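Local structure of VAPBC49 (Mycobacterium tuberculosis, 5AF3) at residues W124-A127 / E128-E132; P135-L138 / V139-L143. The protein is possibly the antitoxin of a type II toxin-antitoxin pair, with VapC45 as cognate toxin, and carries a putative helix-turn-helix DNA-binding domain. All coordinates share one frame; numbering follows the deposited sequence.

How the contacts relate
Contact 1 (124-132) covers the last turns of helix 115-130 and its exit into a loop; contact 2 (135-143) is the helix that follows directly in the chain. Their centres lie about 9 Å apart, and the two helices meet where the chain turns back. Ser130 OG of contact 1 and Asp136 OD2 of contact 2, 3.3 Å apart, make a probable hydrogen bond across the turn. Next to it Phe126 CE2 packs 3.5 Å from Asp136 CG, while Gly131 O lies 3.4 Å from Asp137 CB. Both contacts stand well off the chain's centre, about 26 Å for contact 1 and about 20 Å for contact 2, on the same side of it.

Contact 1. Residues W124-A127 / E128-E132; sequences WRFA and ERSGE
Glu128 lays its carboxylate flat over one face of the Trp124 indole, one helical turn back. The two planes are only 5° apart, with Glu128 CD 3.5 Å from Trp124 CZ2, and Glu128 OE1 sits over the six-membered ring, and so toward one end of the indole. Closer to the backbone, Glu128 CG makes a CH-pi contact 3.9 Å from the centroid of the five-membered ring. With CG anti to the backbone N (chi1 170°), the indole lies beside its own carbonyl carbon and turns a face to the extended Glu128 chain. In the backbone of the same turn the Glu128 N to Trp124 O hydrogen bond, 2.9 Å, keeps the chain helical.

On another side of the helix Arg129, its chain extended beyond CG, reaches Phe126 because CG sits between the backbone N and the carbonyl carbon. Its NH2 comes to the ring edge, 3.3 Å from Phe126 CE1, with guanidinium and ring planes 76° apart, so this is no parallel stack. Ser130 OG lies over the centre of one face of the same ring, at the longer distance of 4.3 Å. Ser130 OG is also 3.1 Å from Phe126 O, but Asp136 OD2 competes for its proton. The last turn tightens as Ser130 N bonds to Ala127 O at 3.0 Å, and Gly131 then leaves the helix with positive phi.

Around this helix end, Trp124 stacks on Tyr151 of strand 150-153, Phe126 on Trp100 of helix 95-105, and Ala127 rests on Asp137 and Val140 of helix 135-143, while Glu128 and Arg129 are exposed.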
ATOM      1  N   TRP A 124     -14.726  -3.865 -27.763  1.00 18.47           N
ATOM      2  CA  TRP A 124     -14.119  -3.982 -29.084  1.00 23.73           C
ATOM      3  C   TRP A 124     -15.055  -3.403 -30.180  1.00 20.70           C
ATOM      4  O   TRP A 124     -14.641  -2.538 -30.968  1.00 22.79           O
ATOM      5  CB  TRP A 124     -13.742  -5.431 -29.342  1.00 30.38           C
ATOM      6  CG  TRP A 124     -13.350  -5.657 -30.724  1.00 35.66           C
ATOM      7  CD1 TRP A 124     -12.305  -5.081 -31.381  1.00 38.53           C
ATOM      8  CD2 TRP A 124     -14.009  -6.508 -31.668  1.00 37.66           C
ATOM      9  NE1 TRP A 124     -12.260  -5.533 -32.682  1.00 38.53           N
ATOM     10  CE2 TRP A 124     -13.300  -6.404 -32.886  1.00 38.23           C
ATOM     11  CE3 TRP A 124     -15.138  -7.348 -31.603  1.00 39.00           C
ATOM     12  CZ2 TRP A 124     -13.665  -7.122 -34.027  1.00 35.56           C
ATOM     13  CZ3 TRP A 124     -15.504  -8.056 -32.738  1.00 38.12           C
ATOM     14  CH2 TRP A 124     -14.763  -7.937 -33.936  1.00 37.69           C
ATOM     15  N   ARG A 125     -16.302  -3.872 -30.178  1.00 26.13           N
ATOM     16  CA  ARG A 125     -17.360  -3.422 -31.100  1.00 29.63           C
ATOM     17  C   ARG A 125     -17.519  -1.896 -31.115  1.00 28.34           C
ATOM     18  O   ARG A 125     -17.675  -1.286 -32.186  1.00 25.88           O
ATOM     19  CB  ARG A 125     -18.702  -4.070 -30.727  1.00 33.29           C
ATOM     20  CG  ARG A 125     -18.776  -5.559 -30.965  1.00 36.24           C
ATOM     21  CD  ARG A 125     -20.234  -6.089 -30.919  1.00 42.47           C
ATOM     22  NE  ARG A 125     -20.519  -6.960 -29.756  1.00 42.74           N
ATOM     23  CZ  ARG A 125     -21.395  -6.690 -28.784  1.00 47.05           C
ATOM     24  NH1 ARG A 125     -22.101  -5.546 -28.776  1.00 42.90           N
ATOM     25  NH2 ARG A 125     -21.560  -7.577 -27.799  1.00 49.01           N
ATOM     26  N   PHE A 126     -17.463  -1.277 -29.927  1.00 21.65           N
ATOM     27  CA  PHE A 126     -17.536   0.167 -29.794  1.00 20.18           C
ATOM     28  C   PHE A 126     -16.337   0.862 -30.473  1.00 19.76           C
ATOM     29  O   PHE A 126     -16.499   1.806 -31.224  1.00 24.15           O
ATOM     30  CB  PHE A 126     -17.583   0.511 -28.291  1.00 20.00           C
ATOM     31  CG  PHE A 126     -17.747   1.944 -27.996  1.00 19.73           C
ATOM     32  CD1 PHE A 126     -18.890   2.628 -28.408  1.00 22.79           C
ATOM     33  CD2 PHE A 126     -16.780   2.634 -27.248  1.00 17.45           C
ATOM     34  CE1 PHE A 126     -19.053   3.940 -28.142  1.00 20.68           C
ATOM     35  CE2 PHE A 126     -16.942   3.952 -26.978  1.00 18.75           C
ATOM     36  CZ  PHE A 126     -18.091   4.618 -27.413  1.00 20.67           C
ATOM     37  N   ALA A 127     -15.132   0.383 -30.209  1.00 18.67           N
ATOM     38  CA  ALA A 127     -13.928   1.057 -30.699  1.00 19.55           C
ATOM     39  C   ALA A 127     -13.808   0.891 -32.221  1.00 22.60           C
ATOM     40  O   ALA A 127     -13.273   1.769 -32.880  1.00 22.39           O
ATOM     41  CB  ALA A 127     -12.708   0.493 -30.014  1.00 21.90           C
ATOM     42  N   GLU A 128     -14.327  -0.220 -32.747  1.00 26.66           N
ATOM     43  CA  GLU A 128     -14.268  -0.513 -34.192  1.00 31.74           C
ATOM     44  C   GLU A 128     -14.887   0.620 -34.975  1.00 30.29           C
ATOM     45  O   GLU A 128     -14.289   1.148 -35.919  1.00 32.33           O
ATOM     46  CB  GLU A 128     -15.071  -1.748 -34.503  1.00 33.25           C
ATOM     47  CG  GLU A 128     -14.415  -3.040 -34.273  1.00 40.39           C
ATOM     48  CD  GLU A 128     -15.252  -4.116 -34.894  1.00 46.46           C
ATOM     49  OE1 GLU A 128     -16.189  -4.598 -34.209  1.00 47.63           O
ATOM     50  OE2 GLU A 128     -15.012  -4.421 -36.083  1.00 48.57           O
ATOM     51  N   ARG A 129     -16.085   1.023 -34.558  1.00 26.27           N
ATOM     52  CA  ARG A 129     -16.815   2.080 -35.235  1.00 28.97           C
ATOM     53  C   ARG A 129     -16.316   3.484 -34.888  1.00 29.21           C
ATOM     54  O   ARG A 129     -16.727   4.470 -35.503  1.00 29.82           O
ATOM     55  CB  ARG A 129     -18.305   1.962 -34.891  1.00 34.92           C
ATOM     56  CG  ARG A 129     -18.578   2.011 -33.394  1.00 35.06           C
ATOM     57  CD  ARG A 129     -19.938   1.451 -33.030  1.00 38.45           C
ATOM     58  NE  ARG A 129     -20.480   2.004 -31.777  1.00 34.32           N
ATOM     59  CZ  ARG A 129     -20.909   3.252 -31.619  1.00 34.18           C
ATOM     60  NH1 ARG A 129     -20.845   4.113 -32.625  1.00 42.11           N
ATOM     61  NH2 ARG A 129     -21.411   3.645 -30.448  1.00 41.33           N
ATOM     62  N   SER A 130     -15.438   3.577 -33.894  1.00 26.35           N
ATOM     63  CA  SER A 130     -14.999   4.861 -33.374  1.00 25.15           C
ATOM     64  C   SER A 130     -13.950   5.559 -34.247  1.00 21.71           C
ATOM     65  O   SER A 130     -13.877   6.782 -34.241  1.00 24.39           O
ATOM     66  CB  SER A 130     -14.475   4.713 -31.941  1.00 27.44           C
ATOM     67  OG  SER A 130     -15.581   4.721 -31.019  1.00 34.10           O
ATOM     68  N   GLY A 131     -13.147   4.804 -34.978  1.00 22.45           N
ATOM     69  CA  GLY A 131     -12.061   5.455 -35.732  1.00 21.30           C
ATOM     70  C   GLY A 131     -10.745   5.089 -35.078  1.00 22.72           C
ATOM     71  O   GLY A 131     -10.607   5.192 -33.856  1.00 17.96           O
ATOM     72  N   GLU A 132      -9.784   4.644 -35.874  1.00 19.03           N
ATOM     73  CA  GLU A 132      -8.488   4.210 -35.325  1.00 21.43           C
ATOM     74  C   GLU A 132      -7.781   5.363 -34.608  1.00 20.09           C
ATOM     75  O   GLU A 132      -7.625   6.435 -35.176  1.00 17.98           O
ATOM     76  CB  GLU A 132      -7.609   3.629 -36.426  1.00 26.12           C
ATOM     77  CG  GLU A 132      -6.182   3.357 -35.998  1.00 33.89           C
ATOM     78  CD  GLU A 132      -5.419   2.535 -37.028  1.00 44.68           C
ATOM     79  OE1 GLU A 132      -5.404   2.929 -38.232  1.00 45.31           O
ATOM     80  OE2 GLU A 132      -4.828   1.497 -36.626  1.00 47.14           O
TER

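Contact 2. Residues P135-L138 / V139-L143; sequences PDDL and VVRGL
Pro135 O, Asp136 O, Asp137 O and Leu138 O each accept the amide hydrogen four residues on, and the bonds straighten toward the start: Val139 N to Pro135 O, 3.0 Å, is nearly linear, whereas Gly142 N to Leu138 O, 3.1 Å, is clearly bent.

Among the side chains, Asp137 OD2 has its principal partner in Gly133 N, just ahead of the helix, where Ser134 OG also bonds to Asp137 N as an N-cap. The same carboxylate oxygen takes a salt bridge from Arg141 NH1, one turn on, 3.1 Å long. The N-H...O angle is 139°, well short of straight, and the carboxylate and guanidinium planes stand 87° apart, which rules out a flat, two-pronged pairing. The nitrogen meets OD2 from above the carboxylate plane. Arg141 CD already lies 3.3 Å from Asp137 OD2; the bend at chi3 (39°) then swings the guanidinium so that NH1 meets this oxygen.

Leu138 runs alongside Arg141, pointing the same way, and its CD2 lies over one face of the guanidinium, toward NH2 (3.5 Å). Val139 CG2 and Val140 CG2 rest on Pro135 O and Asp136 O, while both side chains face neighbouring helices.

Val140 and Leu143 pack on helix 115-130 through Ala127 and Leu123, and Val139 meets Ser97 of helix 95-105. At the far end Leu143 pairs through its backbone with Lys154, leading into the hairpin of strands 144-147 and 150-153.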
ATOM      1  N   PRO A 135     -10.338   8.878 -29.309  1.00 17.43           N
ATOM      2  CA  PRO A 135     -10.340   8.716 -27.834  1.00 20.68           C
ATOM      3  C   PRO A 135     -11.017   7.417 -27.372  1.00 18.39           C
ATOM      4  O   PRO A 135     -10.496   6.739 -26.468  1.00 16.75           O
ATOM      5  CB  PRO A 135     -11.119   9.951 -27.360  1.00 20.85           C
ATOM      6  CG  PRO A 135     -10.802  10.994 -28.442  1.00 22.31           C
ATOM      7  CD  PRO A 135     -10.908  10.185 -29.698  1.00 18.00           C
ATOM      8  N   ASP A 136     -12.137   7.043 -28.003  1.00 16.74           N
ATOM      9  CA  ASP A 136     -12.744   5.751 -27.663  1.00 17.71           C
ATOM     10  C   ASP A 136     -11.829   4.564 -27.965  1.00 18.29           C
ATOM     11  O   ASP A 136     -11.693   3.639 -27.147  1.00 17.97           O
ATOM     12  CB  ASP A 136     -14.113   5.604 -28.341  1.00 18.01           C
ATOM     13  CG  ASP A 136     -15.090   6.699 -27.944  1.00 19.50           C
ATOM     14  OD1 ASP A 136     -15.156   7.124 -26.787  1.00 21.17           O
ATOM     15  OD2 ASP A 136     -15.858   7.121 -28.814  1.00 21.60           O
ATOM     16  N   ASP A 137     -11.156   4.580 -29.118  1.00 14.48           N
ATOM     17  CA  ASP A 137     -10.260   3.505 -29.475  1.00 15.37           C
ATOM     18  C   ASP A 137      -9.106   3.436 -28.459  1.00 16.27           C
ATOM     19  O   ASP A 137      -8.666   2.339 -28.091  1.00 18.98           O
ATOM     20  CB  ASP A 137      -9.731   3.739 -30.901  1.00 18.69           C
ATOM     21  CG  ASP A 137      -8.943   2.569 -31.433  1.00 21.64           C
ATOM     22  OD1 ASP A 137      -9.345   1.395 -31.217  1.00 21.76           O
ATOM     23  OD2 ASP A 137      -7.910   2.800 -32.087  1.00 23.29           O
ATOM     24  N   LEU A 138      -8.649   4.588 -27.995  1.00 19.37           N
ATOM     25  CA  LEU A 138      -7.526   4.609 -27.034  1.00 17.85           C
ATOM     26  C   LEU A 138      -7.939   4.044 -25.686  1.00 18.79           C
ATOM     27  O   LEU A 138      -7.159   3.298 -25.084  1.00 16.53           O
ATOM     28  CB  LEU A 138      -6.958   5.992 -26.856  1.00 20.14           C
ATOM     29  CG  LEU A 138      -6.349   6.577 -28.138  1.00 15.80           C
ATOM     30  CD1 LEU A 138      -6.058   8.067 -27.828  1.00 22.84           C
ATOM     31  CD2 LEU A 138      -5.140   5.821 -28.670  1.00 22.13           C
ATOM     32  N   VAL A 139      -9.140   4.397 -25.228  1.00 16.85           N
ATOM     33  CA  VAL A 139      -9.708   3.739 -24.005  1.00 16.70           C
ATOM     34  C   VAL A 139      -9.682   2.221 -24.186  1.00 17.46           C
ATOM     35  O   VAL A 139      -9.111   1.453 -23.365  1.00 15.74           O
ATOM     36  CB  VAL A 139     -11.159   4.251 -23.708  1.00 20.23           C
ATOM     37  CG1 VAL A 139     -11.876   3.356 -22.639  1.00 17.56           C
ATOM     38  CG2 VAL A 139     -11.136   5.687 -23.265  1.00 21.03           C
ATOM     39  N   VAL A 140     -10.284   1.756 -25.285  1.00 15.62           N
ATOM     40  CA  VAL A 140     -10.491   0.327 -25.479  1.00 15.33           C
ATOM     41  C   VAL A 140      -9.147  -0.426 -25.670  1.00 18.48           C
ATOM     42  O   VAL A 140      -8.989  -1.552 -25.182  1.00 16.81           O
ATOM     43  CB  VAL A 140     -11.485   0.052 -26.628  1.00 19.16           C
ATOM     44  CG1 VAL A 140     -11.542  -1.418 -26.982  1.00 17.23           C
ATOM     45  CG2 VAL A 140     -12.844   0.581 -26.241  1.00 14.26           C
ATOM     46  N   ARG A 141      -8.200   0.200 -26.387  1.00 15.94           N
ATOM     47  CA  ARG A 141      -6.852  -0.363 -26.531  1.00 19.50           C
ATOM     48  C   ARG A 141      -6.116  -0.481 -25.205  1.00 19.23           C
ATOM     49  O   ARG A 141      -5.272  -1.369 -25.045  1.00 18.80           O
ATOM     50  CB  ARG A 141      -6.019   0.445 -27.544  1.00 22.31           C
ATOM     51  CG  ARG A 141      -6.294  -0.017 -28.992  1.00 32.33           C
ATOM     52  CD  ARG A 141      -5.985   1.042 -30.059  1.00 37.33           C
ATOM     53  NE  ARG A 141      -4.781   1.853 -29.801  1.00 41.76           N
ATOM     54  CZ  ARG A 141      -4.283   2.766 -30.647  1.00 44.61           C
ATOM     55  NH1 ARG A 141      -4.876   3.012 -31.816  1.00 40.29           N
ATOM     56  NH2 ARG A 141      -3.183   3.451 -30.322  1.00 44.25           N
ATOM     57  N   GLY A 142      -6.467   0.372 -24.259  1.00 15.49           N
ATOM     58  CA  GLY A 142      -5.887   0.306 -22.909  1.00 16.20           C
ATOM     59  C   GLY A 142      -6.383  -0.919 -22.139  1.00 16.43           C
ATOM     60  O   GLY A 142      -5.706  -1.416 -21.229  1.00 17.18           O
ATOM     61  N   LEU A 143      -7.572  -1.407 -22.503  1.00 12.88           N
ATOM     62  CA  LEU A 143      -8.233  -2.493 -21.780  1.00 13.95           C
ATOM     63  C   LEU A 143      -8.084  -3.898 -22.329  1.00 18.20           C
ATOM     64  O   LEU A 143      -8.075  -4.872 -21.555  1.00 17.31           O
ATOM     65  CB  LEU A 143      -9.754  -2.153 -21.662  1.00 14.92           C
ATOM     66  CG  LEU A 143     -10.085  -0.948 -20.803  1.00 15.86           C
ATOM     67  CD1 LEU A 143     -11.546  -0.531 -20.964  1.00 20.28           C
ATOM     68  CD2 LEU A 143      -9.770  -1.291 -19.341  1.00 19.64           C
TER